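Local coordinates for acetyl-CoA hydrolase/transferase family protein (PDB 2NVV) that probably catalyses the hydrolysis of acetyl-CoA or the transfer of CoA between acetyl-CoA and a carboxylate acceptor, and carries bound zinc, at residues A[37-42]-A[51-56]; A[45-50]-A[74-79]; A[144-149]-A[330-335]; A[236-241]-A[426-431]; A[261-266]-A[285-290]. All blocks are in the same frame, centred on the assembly; numbering follows the deposited sequence.

Overall arrangement
Contacts 1 and 2 form one cluster in the N-terminal family region, centres about 5 Å apart: both draw on helix 35-47, and Ile55 N probably bonds to Ala76 O (3.0 Å). Contact 3 joins this region to the C-terminal one, its centre about 25 Å from that of contact 1 and about 23 Å from that of contact 5, which it touches through Leu330 and Ile286. Side chains of Gln333 (contact 3) and Gln287 (contact 5) lie about 7 and 9 Å from that of the predicted active-site Glu284; contact 5 holds part of the predicted CoA site. Contact 4 lies about 18 Å from contact 5 and 49 and 51 Å from contacts 1 and 2, centre to centre.

Contact 1. Residues A[37-42]-A[51-56]; sequences AAIAKR and NPFKIG
The ring of Phe53 lies against helix 35-47 with one side chain of the helix near each of two ring carbons. At CE1 it meets Ile39, whose CG2 methyl is 4.2 Å away and reaches the ring at a slant; the two side chains run roughly perpendicular to one another. At CE2 it meets Arg42, again nearly at right angles, and here the arginine NE is 4.1 Å from the ring carbon. The guanidinium and ring planes stand 86° apart, so the planar group is upright to the ring and does not stack on it. Arg42 gets there with CG anti to the backbone N (chi1 -177°) and an extended chain as far as NE, which passes Phe53 on its way to a hydrogen bond with Val15 O; that bond anchors NE in a contact that is otherwise van der Waals packing. Ala43, Ala46 and His47, further along the same helix, also pack on the phenylalanine, while Ala12 of helix 8-12 lies on both Ile39 and Arg42. Phe53 sits in the loop that leads into strand 55-58, and the contact therefore seats a helix on the return to the sheet, as in the beta-alpha-beta crossover made here by strand 20-23, helix 35-47 and strand 55-58.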
# COMPACT_ATOMS: atom_id res chain seq x y z
N ALA A 37 8.24 20.10 28.28
CA ALA A 37 8.51 19.74 29.66
C ALA A 37 7.75 20.69 30.59
O ALA A 37 7.28 20.29 31.66
CB ALA A 37 10.00 19.79 29.94
N ALA A 38 7.65 21.95 30.19
CA ALA A 38 6.95 22.96 30.97
C ALA A 38 5.44 22.69 30.93
O ALA A 38 4.71 23.07 31.85
CB ALA A 38 7.25 24.33 30.42
N ILE A 39 4.98 22.05 29.86
CA ILE A 39 3.57 21.70 29.72
C ILE A 39 3.30 20.58 30.70
O ILE A 39 2.27 20.54 31.37
CB ILE A 39 3.23 21.13 28.32
CG1 ILE A 39 3.70 22.08 27.21
CG2 ILE A 39 1.75 20.85 28.24
CD1 ILE A 39 3.00 23.39 27.19
N ALA A 40 4.25 19.64 30.76
CA ALA A 40 4.16 18.50 31.65
C ALA A 40 4.03 18.93 33.10
O ALA A 40 3.18 18.40 33.82
CB ALA A 40 5.38 17.62 31.47
N LYS A 41 4.86 19.87 33.53
CA LYS A 41 4.80 20.37 34.92
C LYS A 41 3.37 20.85 35.14
O LYS A 41 2.69 20.44 36.08
CB LYS A 41 5.74 21.56 35.11
CG LYS A 41 7.15 21.39 34.59
CD LYS A 41 8.04 20.63 35.55
CE LYS A 41 9.49 20.66 35.06
NZ LYS A 41 10.39 19.88 35.94
N ARG A 42 2.96 21.75 34.25
CA ARG A 42 1.65 22.36 34.26
C ARG A 42 0.55 21.31 34.29
O ARG A 42 -0.45 21.45 34.99
CB ARG A 42 1.54 23.24 33.02
CG ARG A 42 0.29 24.05 32.86
CD ARG A 42 0.39 24.83 31.55
NE ARG A 42 -0.88 25.45 31.17
CZ ARG A 42 -1.44 26.45 31.84
NH1 ARG A 42 -0.85 26.94 32.92
NH2 ARG A 42 -2.59 26.97 31.41
N ASN A 51 -7.85 18.37 38.71
CA ASN A 51 -8.26 18.82 37.38
C ASN A 51 -7.63 18.00 36.27
O ASN A 51 -6.45 17.62 36.34
CB ASN A 51 -7.89 20.29 37.21
CG ASN A 51 -8.53 21.17 38.27
OD1 ASN A 51 -8.12 22.31 38.48
ND2 ASN A 51 -9.55 20.64 38.93
N PRO A 52 -8.41 17.70 35.21
CA PRO A 52 -7.95 16.92 34.07
C PRO A 52 -7.01 17.72 33.19
O PRO A 52 -7.13 18.95 33.09
CB PRO A 52 -9.24 16.58 33.35
CG PRO A 52 -10.04 17.82 33.54
CD PRO A 52 -9.82 18.10 35.02
N PHE A 53 -6.06 17.04 32.56
CA PHE A 53 -5.13 17.72 31.67
C PHE A 53 -4.41 16.77 30.72
O PHE A 53 -3.43 16.10 31.10
CB PHE A 53 -4.12 18.56 32.45
CG PHE A 53 -3.45 19.62 31.63
CD1 PHE A 53 -2.69 19.27 30.51
CD2 PHE A 53 -3.62 20.97 31.93
CE1 PHE A 53 -2.10 20.26 29.72
CE2 PHE A 53 -3.03 21.96 31.15
CZ PHE A 53 -2.27 21.60 30.03
N LYS A 54 -4.91 16.70 29.50
CA LYS A 54 -4.34 15.86 28.46
C LYS A 54 -4.52 16.56 27.12
O LYS A 54 -5.57 17.15 26.86
CB LYS A 54 -5.02 14.49 28.43
CG LYS A 54 -4.88 13.70 29.71
CD LYS A 54 -5.30 12.28 29.49
CE LYS A 54 -5.32 11.48 30.77
NZ LYS A 54 -5.59 10.05 30.43
N ILE A 55 -3.50 16.49 26.28
CA ILE A 55 -3.53 17.12 24.97
C ILE A 55 -3.43 16.09 23.86
O ILE A 55 -2.90 14.99 24.07
CB ILE A 55 -2.35 18.10 24.80
CG1 ILE A 55 -1.04 17.34 25.00
CG2 ILE A 55 -2.48 19.26 25.78
CD1 ILE A 55 0.22 18.14 24.68
N GLY A 56 -3.94 16.45 22.69
CA GLY A 56 -3.87 15.55 21.55
C GLY A 56 -2.52 15.86 20.94
O GLY A 56 -2.11 17.01 20.95

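Contact 2. Residues A[45-50]-A[74-79]; sequences AAHEKG and ADAVKF
His47 carries this contact alone on its side, its imidazole extending from the last turn of helix 35-47 toward the backbone of Ala74, Asp75 and Ala76. The polar approaches involve two carbonyls. His47 NE2 lies 3.1 Å from Ala74 O, which sits at the ring edge near its plane, and 3.4 Å from Asp75 O, which is reached at a slant. The ring comes to this place with CG anti to its own carbonyl carbon, beside the backbone N (chi1 -61°). Van der Waals contact is slight: Ala76 CB is 4.4 Å from His47 NE2, again near the ring plane, and the same alanine packs on Ala43 one turn back along the helix. Ala74 likewise rests on the helix, against Ala40 and Ile44. Electrostatics come third and at longer range. The carboxylate of Asp75 is not in contact with the imidazole, its OD2 lying 5.4 Å from His47 NE2; if the histidine is charged, the carboxylate may stabilise it somewhat. Asp75 OD1 forms a long, weak ion pair with Lys54. Backbone bonding shapes both ends of the contact. Gly50 and Asp75 each have positive phi and leave a helix with two bonds back into its last turn, and Gly50 also closes a type I turn that starts at His47. The histidine thus lies between two helix C-termini, each finished by a Schellman motif, on adjoining alpha-beta units of the parallel sheet that holds strands 55-58 and 77-81.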
# COMPACT_ATOMS: atom_id res chain seq x y z
N ALA A 45 0.59 19.54 37.72
CA ALA A 45 0.07 20.44 38.74
C ALA A 45 -1.46 20.48 38.69
O ALA A 45 -2.12 20.75 39.70
CB ALA A 45 0.63 21.83 38.54
N ALA A 46 -2.03 20.21 37.52
CA ALA A 46 -3.47 20.19 37.36
C ALA A 46 -4.03 18.87 37.87
O ALA A 46 -5.08 18.83 38.51
CB ALA A 46 -3.84 20.38 35.90
N HIS A 47 -3.33 17.77 37.58
CA HIS A 47 -3.77 16.45 38.01
C HIS A 47 -3.90 16.36 39.54
O HIS A 47 -4.97 16.05 40.05
CB HIS A 47 -2.80 15.36 37.54
CG HIS A 47 -2.66 15.26 36.05
ND1 HIS A 47 -3.74 15.34 35.19
CD2 HIS A 47 -1.58 15.03 35.27
CE1 HIS A 47 -3.32 15.17 33.95
NE2 HIS A 47 -2.02 14.97 33.97
N GLU A 48 -2.81 16.62 40.24
CA GLU A 48 -2.82 16.54 41.69
C GLU A 48 -3.75 17.56 42.34
O GLU A 48 -3.96 17.55 43.55
CB GLU A 48 -1.39 16.65 42.25
CG GLU A 48 -0.67 17.96 41.98
CD GLU A 48 0.85 17.82 42.12
OE1 GLU A 48 1.55 18.85 42.27
OE2 GLU A 48 1.34 16.67 42.08
N LYS A 49 -4.33 18.43 41.51
CA LYS A 49 -5.27 19.43 42.00
C LYS A 49 -6.68 18.93 41.71
O LYS A 49 -7.67 19.59 42.03
CB LYS A 49 -5.02 20.76 41.30
CG LYS A 49 -6.01 21.85 41.65
CD LYS A 49 -5.53 23.21 41.19
CE LYS A 49 -4.22 23.59 41.88
NZ LYS A 49 -3.80 24.98 41.57
N GLY A 50 -6.76 17.75 41.11
CA GLY A 50 -8.05 17.15 40.79
C GLY A 50 -8.59 17.54 39.42
O GLY A 50 -9.66 17.08 39.02
N ALA A 74 3.95 12.33 32.56
CA ALA A 74 2.99 13.27 33.11
C ALA A 74 1.56 12.77 32.92
O ALA A 74 0.61 13.36 33.44
CB ALA A 74 3.15 14.63 32.45
N ASP A 75 1.41 11.69 32.16
CA ASP A 75 0.09 11.12 31.89
C ASP A 75 -0.82 12.21 31.32
O ASP A 75 -1.94 12.41 31.77
CB ASP A 75 -0.50 10.52 33.17
CG ASP A 75 -1.79 9.73 32.92
OD1 ASP A 75 -1.98 9.23 31.79
OD2 ASP A 75 -2.60 9.60 33.86
N ALA A 76 -0.32 12.92 30.31
CA ALA A 76 -1.07 14.02 29.70
C ALA A 76 -1.27 13.79 28.22
O ALA A 76 -1.40 14.74 27.46
CB ALA A 76 -0.33 15.35 29.93
N VAL A 77 -1.30 12.53 27.81
CA VAL A 77 -1.47 12.21 26.40
C VAL A 77 -2.88 11.70 26.14
O VAL A 77 -3.18 10.56 26.48
CB VAL A 77 -0.48 11.09 25.96
CG1 VAL A 77 -0.62 10.84 24.48
CG2 VAL A 77 0.94 11.47 26.33
N LYS A 78 -3.74 12.52 25.55
CA LYS A 78 -5.10 12.05 25.28
C LYS A 78 -5.08 11.14 24.05
O LYS A 78 -5.78 10.13 24.00
CB LYS A 78 -6.08 13.22 25.08
CG LYS A 78 -6.09 13.87 23.71
CD LYS A 78 -7.29 14.82 23.55
CE LYS A 78 -8.61 14.10 23.81
NZ LYS A 78 -9.81 14.94 23.53
N PHE A 79 -4.27 11.50 23.06
CA PHE A 79 -4.11 10.68 21.87
C PHE A 79 -2.81 11.05 21.19
O PHE A 79 -2.36 12.19 21.28
CB PHE A 79 -5.32 10.80 20.93
CG PHE A 79 -5.32 12.03 20.06
CD1 PHE A 79 -4.40 12.17 19.02
CD2 PHE A 79 -6.27 13.04 20.25
CE1 PHE A 79 -4.41 13.28 18.18
CE2 PHE A 79 -6.30 14.17 19.42
CZ PHE A 79 -5.35 14.29 18.38

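Contact 3. Residues A[144-149]-A[330-335]; sequences ILPTIC and LRPQEY
Ile144 and Gln333 lie side by side and point the same way, with the isoleucine's CG2 methyl set against the amide. Ile144 CG2 is 3.6 Å from Gln333 CD, and the amide oxygen and nitrogen follow at 3.7 Å (OE1) and 3.9 Å (NE2), so the methyl lies against all three of these amide atoms. A purely apolar touch is made by Pro146 CG and Pro332 CG, 3.9 Å apart, the two side chains crossing at about a right angle. Gln333 reaches the methyl because CG stands between its backbone N and carbonyl carbon (chi1 63°) and the chain then runs extended. In the next shell, Gln333 NE2 hydrogen-bonds to Leu105 O and Gly60 O, two acceptors that fix the rotation of the buried amide, while a backbone bond joins Gln333 to Gly143. Ile144 and Pro332 both hold N-cap positions, so two helix starts meet here, their alpha carbons 5.7 Å apart. The side chain of Gln333 is about 7 Å from that of Glu284, the predicted glutamyl-thioester residue, which places this packing near the probable active site. Helix 108-113 covers one flank, its Leu108 on Ile144 and its Arg113 in a salt bridge with Glu334; on another, Leu145 and Cys149 pack on Ile125. The start of helix 145-151 thus packs on strand 122-127 of the parallel sheet and on the start of helix 333-336.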
# COMPACT_ATOMS: atom_id res chain seq x y z
N ILE A 144 5.86 17.40 9.69
CA ILE A 144 4.62 18.01 9.22
C ILE A 144 4.59 19.50 9.55
O ILE A 144 3.53 20.09 9.67
CB ILE A 144 3.38 17.34 9.86
CG1 ILE A 144 3.36 17.58 11.37
CG2 ILE A 144 3.40 15.85 9.57
CD1 ILE A 144 2.20 16.95 12.10
N LEU A 145 5.77 20.09 9.68
CA LEU A 145 5.92 21.50 10.00
C LEU A 145 5.00 22.45 9.25
O LEU A 145 4.17 23.13 9.86
CB LEU A 145 7.37 21.93 9.78
CG LEU A 145 7.69 23.42 9.91
CD1 LEU A 145 7.84 23.80 11.37
CD2 LEU A 145 8.98 23.73 9.18
N PRO A 146 5.13 22.53 7.92
CA PRO A 146 4.26 23.45 7.18
C PRO A 146 2.77 23.30 7.42
O PRO A 146 2.03 24.29 7.43
CB PRO A 146 4.66 23.22 5.72
CG PRO A 146 5.25 21.84 5.71
CD PRO A 146 6.02 21.80 6.99
N THR A 147 2.31 22.07 7.65
CA THR A 147 0.90 21.85 7.87
C THR A 147 0.45 22.29 9.27
O THR A 147 -0.61 22.90 9.40
CB THR A 147 0.54 20.37 7.65
OG1 THR A 147 0.97 19.98 6.35
CG2 THR A 147 -0.97 20.16 7.78
N ILE A 148 1.24 21.99 10.30
CA ILE A 148 0.84 22.39 11.65
C ILE A 148 0.90 23.91 11.82
O ILE A 148 0.11 24.48 12.58
CB ILE A 148 1.71 21.69 12.76
CG1 ILE A 148 3.20 21.93 12.52
CG2 ILE A 148 1.43 20.21 12.78
CD1 ILE A 148 4.07 21.27 13.55
N CYS A 149 1.82 24.56 11.12
CA CYS A 149 1.95 26.01 11.19
C CYS A 149 0.78 26.69 10.49
O CYS A 149 0.34 27.77 10.89
CB CYS A 149 3.25 26.46 10.54
SG CYS A 149 4.74 26.18 11.53
N LEU A 330 16.26 18.65 3.02
CA LEU A 330 15.24 18.13 3.92
C LEU A 330 13.85 18.56 3.48
O LEU A 330 13.61 19.74 3.20
CB LEU A 330 15.52 18.59 5.35
CG LEU A 330 16.89 18.23 5.92
CD1 LEU A 330 16.96 18.65 7.37
CD2 LEU A 330 17.13 16.75 5.81
N ARG A 331 12.93 17.60 3.42
CA ARG A 331 11.56 17.84 2.98
C ARG A 331 10.53 17.38 4.02
O ARG A 331 10.85 16.64 4.95
CB ARG A 331 11.29 17.08 1.68
CG ARG A 331 12.35 17.18 0.59
CD ARG A 331 12.10 16.11 -0.46
NE ARG A 331 13.11 16.07 -1.52
CZ ARG A 331 13.12 16.89 -2.56
NH1 ARG A 331 14.08 16.78 -3.48
NH2 ARG A 331 12.19 17.83 -2.70
N PRO A 332 9.28 17.85 3.87
CA PRO A 332 8.24 17.44 4.82
C PRO A 332 8.00 15.98 4.47
O PRO A 332 8.21 15.60 3.33
CB PRO A 332 7.05 18.32 4.44
CG PRO A 332 7.70 19.53 3.81
CD PRO A 332 8.77 18.90 2.97
N GLN A 333 7.57 15.17 5.43
CA GLN A 333 7.34 13.74 5.17
C GLN A 333 6.27 13.53 4.09
O GLN A 333 6.16 12.45 3.49
CB GLN A 333 6.96 13.02 6.47
CG GLN A 333 5.66 13.48 7.10
CD GLN A 333 5.57 13.10 8.56
OE1 GLN A 333 6.36 13.58 9.38
NE2 GLN A 333 4.64 12.22 8.90
N GLU A 334 5.49 14.57 3.83
CA GLU A 334 4.47 14.47 2.81
C GLU A 334 5.16 14.28 1.47
O GLU A 334 4.60 13.68 0.56
CB GLU A 334 3.61 15.74 2.78
CG GLU A 334 2.79 15.90 1.52
CD GLU A 334 1.59 16.81 1.71
OE1 GLU A 334 1.70 17.84 2.42
OE2 GLU A 334 0.52 16.50 1.13
N TYR A 335 6.37 14.81 1.36
CA TYR A 335 7.15 14.69 0.13
C TYR A 335 8.25 13.64 0.20
O TYR A 335 8.43 12.88 -0.73
CB TYR A 335 7.75 16.03 -0.25
CG TYR A 335 6.72 17.02 -0.72
CD1 TYR A 335 6.00 17.80 0.19
CD2 TYR A 335 6.46 17.17 -2.08
CE1 TYR A 335 5.04 18.69 -0.25
CE2 TYR A 335 5.50 18.06 -2.53
CZ TYR A 335 4.79 18.82 -1.62
OH TYR A 335 3.85 19.70 -2.09

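Contact 4. Residues A[236-241]-A[426-431]; sequences AAFLVS and WGVADL
Phe238 projects from helix 226-245 toward Val428 and Asp430, the two inward-facing residues of edge strand 427-430. The partner more extensively covered by the helix is apolar: Val428 CG2 stands 4.1 Å from Phe238 CD1, approaching the ring at a slant. A chi1 of 166°, with CG opposite the backbone N, directs the ring to the strand. Val421 of the adjoining strand 421-424 also packs on the ring, and Ile423 of that strand on Val428, so the apolar side of the contact merges with the sheet. The other partner, Asp430, is polar and less covered. Its OD2 comes in at the ring edge, in its plane, 3.9 Å from Phe238 CE1 and 4.0 Å from CZ, with the carboxylate turned 79° from the ring. Here, as at Val428, the residue is only partly buried, while Ala429 between them points away from helix 226-245 and packs on Glu442 and Ile443 of helix 436-446. Asp430 OD2 has its strong partner in Arg432, whose NH1 forms a salt bridge with it. Chemically, an acidic oxygen placed at the rim of a ring faces its slightly positive C-H edge, probably a weakly favourable arrangement; with the charge also met by Arg432, this carboxylate can lie against a buried phenylalanine, and packing between helix and strand is probably mainly dispersive.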
# COMPACT_ATOMS: atom_id res chain seq x y z
N ALA A 236 24.07 -5.48 -0.57
CA ALA A 236 24.92 -4.85 -1.58
C ALA A 236 25.26 -5.78 -2.75
O ALA A 236 25.21 -5.35 -3.91
CB ALA A 236 26.19 -4.36 -0.93
N ALA A 237 25.60 -7.03 -2.46
CA ALA A 237 25.92 -7.98 -3.52
C ALA A 237 24.70 -8.32 -4.39
O ALA A 237 24.81 -8.55 -5.59
CB ALA A 237 26.50 -9.24 -2.92
N PHE A 238 23.53 -8.37 -3.77
CA PHE A 238 22.31 -8.68 -4.48
C PHE A 238 22.04 -7.57 -5.49
O PHE A 238 21.77 -7.82 -6.67
CB PHE A 238 21.14 -8.77 -3.49
CG PHE A 238 19.78 -8.75 -4.14
CD1 PHE A 238 19.37 -9.80 -4.95
CD2 PHE A 238 18.91 -7.69 -3.92
CE1 PHE A 238 18.12 -9.79 -5.55
CE2 PHE A 238 17.65 -7.67 -4.51
CZ PHE A 238 17.26 -8.73 -5.33
N LEU A 239 22.13 -6.33 -5.02
CA LEU A 239 21.89 -5.18 -5.86
C LEU A 239 22.82 -5.11 -7.08
O LEU A 239 22.34 -4.91 -8.20
CB LEU A 239 21.97 -3.90 -5.02
CG LEU A 239 20.63 -3.31 -4.55
CD1 LEU A 239 19.56 -4.37 -4.45
CD2 LEU A 239 20.81 -2.59 -3.23
N VAL A 240 24.13 -5.29 -6.89
CA VAL A 240 25.02 -5.24 -8.05
C VAL A 240 24.64 -6.39 -8.99
O VAL A 240 24.67 -6.27 -10.21
CB VAL A 240 26.54 -5.38 -7.68
CG1 VAL A 240 26.87 -4.54 -6.48
CG2 VAL A 240 26.90 -6.82 -7.43
N SER A 241 24.25 -7.51 -8.39
CA SER A 241 23.89 -8.69 -9.14
C SER A 241 22.66 -8.46 -9.99
O SER A 241 22.53 -9.01 -11.09
CB SER A 241 23.66 -9.83 -8.17
OG SER A 241 23.09 -10.93 -8.84
N TRP A 426 21.98 -15.44 6.23
CA TRP A 426 22.09 -16.69 5.50
C TRP A 426 21.97 -16.60 3.98
O TRP A 426 22.42 -17.50 3.28
CB TRP A 426 21.04 -17.66 6.02
CG TRP A 426 21.27 -18.05 7.44
CD1 TRP A 426 20.41 -17.88 8.49
CD2 TRP A 426 22.44 -18.68 7.97
NE1 TRP A 426 20.98 -18.37 9.64
CE2 TRP A 426 22.22 -18.86 9.35
CE3 TRP A 426 23.65 -19.11 7.41
CZ2 TRP A 426 23.17 -19.46 10.18
CZ3 TRP A 426 24.59 -19.70 8.23
CH2 TRP A 426 24.34 -19.87 9.60
N GLY A 427 21.37 -15.54 3.47
CA GLY A 427 21.22 -15.41 2.03
C GLY A 427 20.03 -14.55 1.68
O GLY A 427 19.42 -13.97 2.57
N VAL A 428 19.70 -14.47 0.39
CA VAL A 428 18.58 -13.65 -0.04
C VAL A 428 17.48 -14.46 -0.72
O VAL A 428 17.76 -15.42 -1.45
CB VAL A 428 19.05 -12.54 -1.01
CG1 VAL A 428 20.42 -12.04 -0.61
CG2 VAL A 428 19.07 -13.04 -2.43
N ALA A 429 16.23 -14.08 -0.47
CA ALA A 429 15.09 -14.76 -1.06
C ALA A 429 14.32 -13.81 -1.96
O ALA A 429 13.58 -12.96 -1.48
CB ALA A 429 14.18 -15.31 0.03
N ASP A 430 14.51 -13.94 -3.26
CA ASP A 430 13.81 -13.10 -4.22
C ASP A 430 12.43 -13.73 -4.38
O ASP A 430 12.29 -14.84 -4.91
CB ASP A 430 14.53 -13.09 -5.56
CG ASP A 430 14.13 -11.93 -6.43
OD1 ASP A 430 12.94 -11.54 -6.37
OD2 ASP A 430 14.99 -11.42 -7.17
N LEU A 431 11.41 -13.01 -3.93
CA LEU A 431 10.05 -13.50 -3.95
C LEU A 431 9.27 -13.26 -5.24
O LEU A 431 8.19 -13.82 -5.43
CB LEU A 431 9.28 -12.89 -2.78
CG LEU A 431 9.45 -13.48 -1.37
CD1 LEU A 431 10.83 -14.05 -1.17
CD2 LEU A 431 9.14 -12.42 -0.34

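Contact 5. Residues A[261-266]-A[285-290]; sequences NVANAV and VIQDAV
Ala263 is the first residue of helix 261-272 to touch segment 285-290: its CB lies 4.3 Å from Gln287 OE1, a loose contact between a methyl and an amide oxygen. It follows directly on Asn261 and Val262, both predicted to bind CoA. With Gly258 and Gly260 it fits a GxGxxA sequence in the turn from strand 255-257 into the helix, consistent with a Rossmann-type strand-turn-helix. Asn264 then carries most of the contact. Its amide nitrogen is the touching atom, with ND2 3.5 Å from Ala289 CB and 3.9 Å from Gln287 CG. CG of Asn264 sits beside its backbone N (chi1 -71°), an orientation that swings the amide toward the start of helix 288-295. Gln287, at the N-cap of that helix, runs past Asn264 in the opposite direction; its chain is bent at chi2 (-94°), and the two amide planes are turned 72° apart. After Ala265, which faces away, and Val266, the next residue of the helix, Leu267, packs on Gln287, Ala289 and Val290. The side chain of Gln287 is about 9 Å from that of Glu284, the predicted catalytic residue.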
# COMPACT_ATOMS: atom_id res chain seq x y z
N ASN A 261 21.57 -0.65 13.10
CA ASN A 261 22.82 -1.34 12.82
C ASN A 261 22.82 -1.99 11.46
O ASN A 261 23.82 -1.94 10.75
CB ASN A 261 23.09 -2.39 13.89
CG ASN A 261 23.39 -1.77 15.25
OD1 ASN A 261 23.22 -2.41 16.28
ND2 ASN A 261 23.85 -0.52 15.24
N VAL A 262 21.71 -2.62 11.09
CA VAL A 262 21.62 -3.29 9.79
C VAL A 262 21.78 -2.24 8.72
O VAL A 262 22.62 -2.38 7.83
CB VAL A 262 20.28 -4.01 9.62
CG1 VAL A 262 20.19 -4.62 8.24
CG2 VAL A 262 20.15 -5.10 10.64
N ALA A 263 20.98 -1.19 8.82
CA ALA A 263 21.02 -0.07 7.88
C ALA A 263 22.45 0.43 7.72
O ALA A 263 22.92 0.65 6.61
CB ALA A 263 20.12 1.06 8.36
N ASN A 264 23.13 0.64 8.85
CA ASN A 264 24.51 1.12 8.84
C ASN A 264 25.41 0.15 8.10
O ASN A 264 26.31 0.56 7.37
CB ASN A 264 25.02 1.28 10.27
CG ASN A 264 24.38 2.44 10.98
OD1 ASN A 264 24.43 2.53 12.21
ND2 ASN A 264 23.77 3.33 10.22
N ALA A 265 25.17 -1.14 8.30
CA ALA A 265 25.95 -2.17 7.65
C ALA A 265 25.67 -2.17 6.15
O ALA A 265 26.60 -2.29 5.34
CB ALA A 265 25.62 -3.54 8.25
N VAL A 266 24.40 -2.01 5.79
CA VAL A 266 24.00 -1.98 4.39
C VAL A 266 24.70 -0.81 3.70
O VAL A 266 25.34 -0.98 2.67
CB VAL A 266 22.47 -1.86 4.25
CG1 VAL A 266 22.08 -1.66 2.80
CG2 VAL A 266 21.82 -3.13 4.76
N VAL A 285 15.17 9.45 7.07
CA VAL A 285 16.16 10.08 7.93
C VAL A 285 17.61 9.82 7.50
O VAL A 285 18.02 8.69 7.23
CB VAL A 285 15.95 9.68 9.45
CG1 VAL A 285 14.72 8.80 9.60
CG2 VAL A 285 17.17 9.00 10.01
N ILE A 286 18.37 10.91 7.41
CA ILE A 286 19.76 10.85 7.01
C ILE A 286 20.58 10.66 8.28
O ILE A 286 20.53 11.49 9.18
CB ILE A 286 20.16 12.15 6.29
CG1 ILE A 286 19.20 12.37 5.11
CG2 ILE A 286 21.58 12.09 5.81
CD1 ILE A 286 19.26 13.76 4.52
N GLN A 287 21.32 9.55 8.36
CA GLN A 287 22.12 9.26 9.53
C GLN A 287 23.62 9.47 9.30
O GLN A 287 24.05 9.83 8.21
CB GLN A 287 21.88 7.82 9.99
CG GLN A 287 22.33 6.77 8.99
CD GLN A 287 21.21 6.31 8.06
OE1 GLN A 287 20.56 5.30 8.31
NE2 GLN A 287 20.99 7.07 6.99
N ASP A 288 24.40 9.24 10.35
CA ASP A 288 25.85 9.40 10.28
C ASP A 288 26.43 8.59 9.13
O ASP A 288 27.25 9.09 8.37
CB ASP A 288 26.51 8.95 11.58
CG ASP A 288 26.24 9.89 12.73
OD1 ASP A 288 26.68 9.61 13.85
OD2 ASP A 288 25.59 10.93 12.52
N ALA A 289 26.01 7.33 9.02
CA ALA A 289 26.50 6.44 7.98
C ALA A 289 26.42 7.05 6.58
O ALA A 289 27.31 6.84 5.76
CB ALA A 289 25.76 5.12 8.01
N VAL A 290 25.36 7.81 6.32
CA VAL A 290 25.18 8.46 5.01
C VAL A 290 26.18 9.59 4.85
O VAL A 290 26.82 9.73 3.80
CB VAL A 290 23.73 9.02 4.86
CG1 VAL A 290 23.64 9.92 3.64
CG2 VAL A 290 22.74 7.88 4.75